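Local structure of gentamicin resistance protein (Enterococcus gallinarum, 3TDV) at residues A[117-122]-A[210-215]. The protein probably phosphorylates gentamicin and related aminoglycoside antibiotics at the 2'' hydroxyl, preferring GTP over ATP as phosphate donor, and thereby gives resistance. Residues are numbered along the deposited sequence; the frame is centred on the assembly and turned at random.
Sequences ALQLAE and QTPLTG
Gln119 OE1 accepts a hydrogen bond from the backbone N of Leu213 at 2.7 Å, with an N-H...O angle of 156°. The donor lies 22° off the plane of the Gln119 carbonyl. The other arm of the amide returns the bond: Gln119 NE2 donates to Leu213 O at 3.0 Å. This bond is more bent, at 131°. It meets a lone pair in the plane of the Leu213 carbonyl, but Leu213 O itself sits well out of the plane of the Gln119 amide. One side-chain amide thus serves both backbone polar groups of a single residue, which fixes which end of the amide is oxygen. The chain of Gln119 is extended beyond CG and carries the amide from the helix to the strand. The amide is held between two carbons. Leu213 CB stands over one face, 3.2 Å from Gln119 OE1. The methyl Thr211 CG2 stands over the opposite face, 3.3 Å from Gln119 NE2. Pro212 CD also comes close to Gln119 OE1. Beyond this, the methyls Leu120 CD1 and Leu213 CD2 meet at 4.2 Å, and both leucines also touch Phe202. The contact pins helix 110-129 to the edge strand 213-216 of the small three-stranded antiparallel sheet in this kinase-like aminoglycoside phosphotransferase fold.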
loop_
_atom_site.group_PDB
_atom_site.type_symbol
_atom_site.label_atom_id
_atom_site.label_comp_id
_atom_site.label_asym_id
_atom_site.label_seq_id
_atom_site.Cartn_x
_atom_site.Cartn_y
_atom_site.Cartn_z
ATOM N N ALA A 117 -12.246 -3.057 11.501
ATOM C CA ALA A 117 -11.306 -4.167 11.559
ATOM C C ALA A 117 -11.874 -5.383 10.852
ATOM O O ALA A 117 -11.151 -6.142 10.177
ATOM C CB ALA A 117 -10.969 -4.515 13.025
ATOM N N LEU A 118 -13.175 -5.572 11.013
ATOM C CA LEU A 118 -13.821 -6.795 10.550
ATOM C C LEU A 118 -14.003 -6.731 9.036
ATOM O O LEU A 118 -13.834 -7.738 8.341
ATOM C CB LEU A 118 -15.167 -7.013 11.272
ATOM C CG LEU A 118 -16.028 -8.117 10.658
ATOM C CD1 LEU A 118 -15.324 -9.467 10.814
ATOM C CD2 LEU A 118 -17.416 -8.156 11.281
ATOM N N GLN A 119 -14.343 -5.541 8.536
ATOM C CA GLN A 119 -14.426 -5.309 7.102
ATOM C C GLN A 119 -13.055 -5.475 6.437
ATOM O O GLN A 119 -12.933 -6.064 5.349
ATOM C CB GLN A 119 -14.930 -3.889 6.829
ATOM C CG GLN A 119 -16.409 -3.700 6.957
ATOM C CD GLN A 119 -16.821 -2.290 6.575
ATOM O OE1 GLN A 119 -16.617 -1.338 7.343
ATOM N NE2 GLN A 119 -17.377 -2.140 5.363
ATOM N N LEU A 120 -12.031 -4.919 7.074
ATOM C CA LEU A 120 -10.662 -5.042 6.574
ATOM C C LEU A 120 -10.278 -6.533 6.546
ATOM O O LEU A 120 -9.604 -7.006 5.620
ATOM C CB LEU A 120 -9.735 -4.272 7.503
ATOM C CG LEU A 120 -8.698 -3.254 7.050
ATOM C CD1 LEU A 120 -8.877 -2.757 5.596
ATOM C CD2 LEU A 120 -8.717 -2.100 8.037
ATOM N N ALA A 121 -10.737 -7.274 7.554
ATOM C CA ALA A 121 -10.432 -8.692 7.650
ATOM C C ALA A 121 -11.089 -9.485 6.528
ATOM O O ALA A 121 -10.472 -10.384 5.965
ATOM C CB ALA A 121 -10.853 -9.240 9.018
ATOM N N GLU A 122 -12.345 -9.176 6.210
ATOM C CA GLU A 122 -13.013 -9.865 5.109
ATOM C C GLU A 122 -12.426 -9.438 3.763
ATOM O O GLU A 122 -12.321 -10.259 2.838
ATOM C CB GLU A 122 -14.517 -9.600 5.122
ATOM C CG GLU A 122 -15.236 -10.167 6.325
ATOM C CD GLU A 122 -16.709 -9.790 6.315
ATOM O OE1 GLU A 122 -17.538 -10.600 5.820
ATOM O OE2 GLU A 122 -17.023 -8.668 6.783
ATOM N N GLN A 210 -22.986 -0.193 10.231
ATOM C CA GLN A 210 -22.598 -1.552 9.831
ATOM C C GLN A 210 -21.356 -1.603 8.913
ATOM O O GLN A 210 -20.567 -2.549 8.970
ATOM C CB GLN A 210 -23.777 -2.274 9.156
ATOM C CG GLN A 210 -24.239 -3.554 9.871
ATOM C CD GLN A 210 -25.419 -3.325 10.822
ATOM O OE1 GLN A 210 -25.236 -3.158 12.032
ATOM N NE2 GLN A 210 -26.637 -3.323 10.271
ATOM N N THR A 211 -21.175 -0.584 8.076
ATOM C CA THR A 211 -20.094 -0.614 7.085
ATOM C C THR A 211 -19.379 0.724 6.938
ATOM O O THR A 211 -19.504 1.390 5.910
ATOM C CB THR A 211 -20.628 -1.078 5.715
ATOM O OG1 THR A 211 -21.976 -0.600 5.530
ATOM C CG2 THR A 211 -20.634 -2.607 5.641
ATOM N N PRO A 212 -18.611 1.117 7.970
ATOM C CA PRO A 212 -17.907 2.398 7.926
ATOM C C PRO A 212 -16.722 2.399 6.941
ATOM O O PRO A 212 -16.196 3.477 6.655
ATOM C CB PRO A 212 -17.433 2.587 9.367
ATOM C CG PRO A 212 -17.266 1.221 9.877
ATOM C CD PRO A 212 -18.392 0.424 9.249
ATOM N N LEU A 213 -16.318 1.230 6.436
ATOM C CA LEU A 213 -15.366 1.177 5.318
ATOM C C LEU A 213 -16.092 1.148 3.959
ATOM O O LEU A 213 -16.720 0.146 3.583
ATOM C CB LEU A 213 -14.401 -0.019 5.424
ATOM C CG LEU A 213 -13.294 -0.031 4.348
ATOM C CD1 LEU A 213 -12.251 1.068 4.616
ATOM C CD2 LEU A 213 -12.626 -1.398 4.205
ATOM N N THR A 214 -15.983 2.250 3.223
ATOM C CA THR A 214 -16.657 2.406 1.940
ATOM C C THR A 214 -15.835 1.801 0.778
ATOM O O THR A 214 -16.383 1.145 -0.132
ATOM C CB THR A 214 -16.891 3.898 1.635
ATOM O OG1 THR A 214 -17.273 4.590 2.835
ATOM C CG2 THR A 214 -17.973 4.049 0.567
ATOM N N GLY A 215 -14.524 2.033 0.795
ATOM C CA GLY A 215 -13.684 1.406 -0.196
ATOM C C GLY A 215 -12.197 1.476 0.045
ATOM O O GLY A 215 -11.703 1.970 1.090
#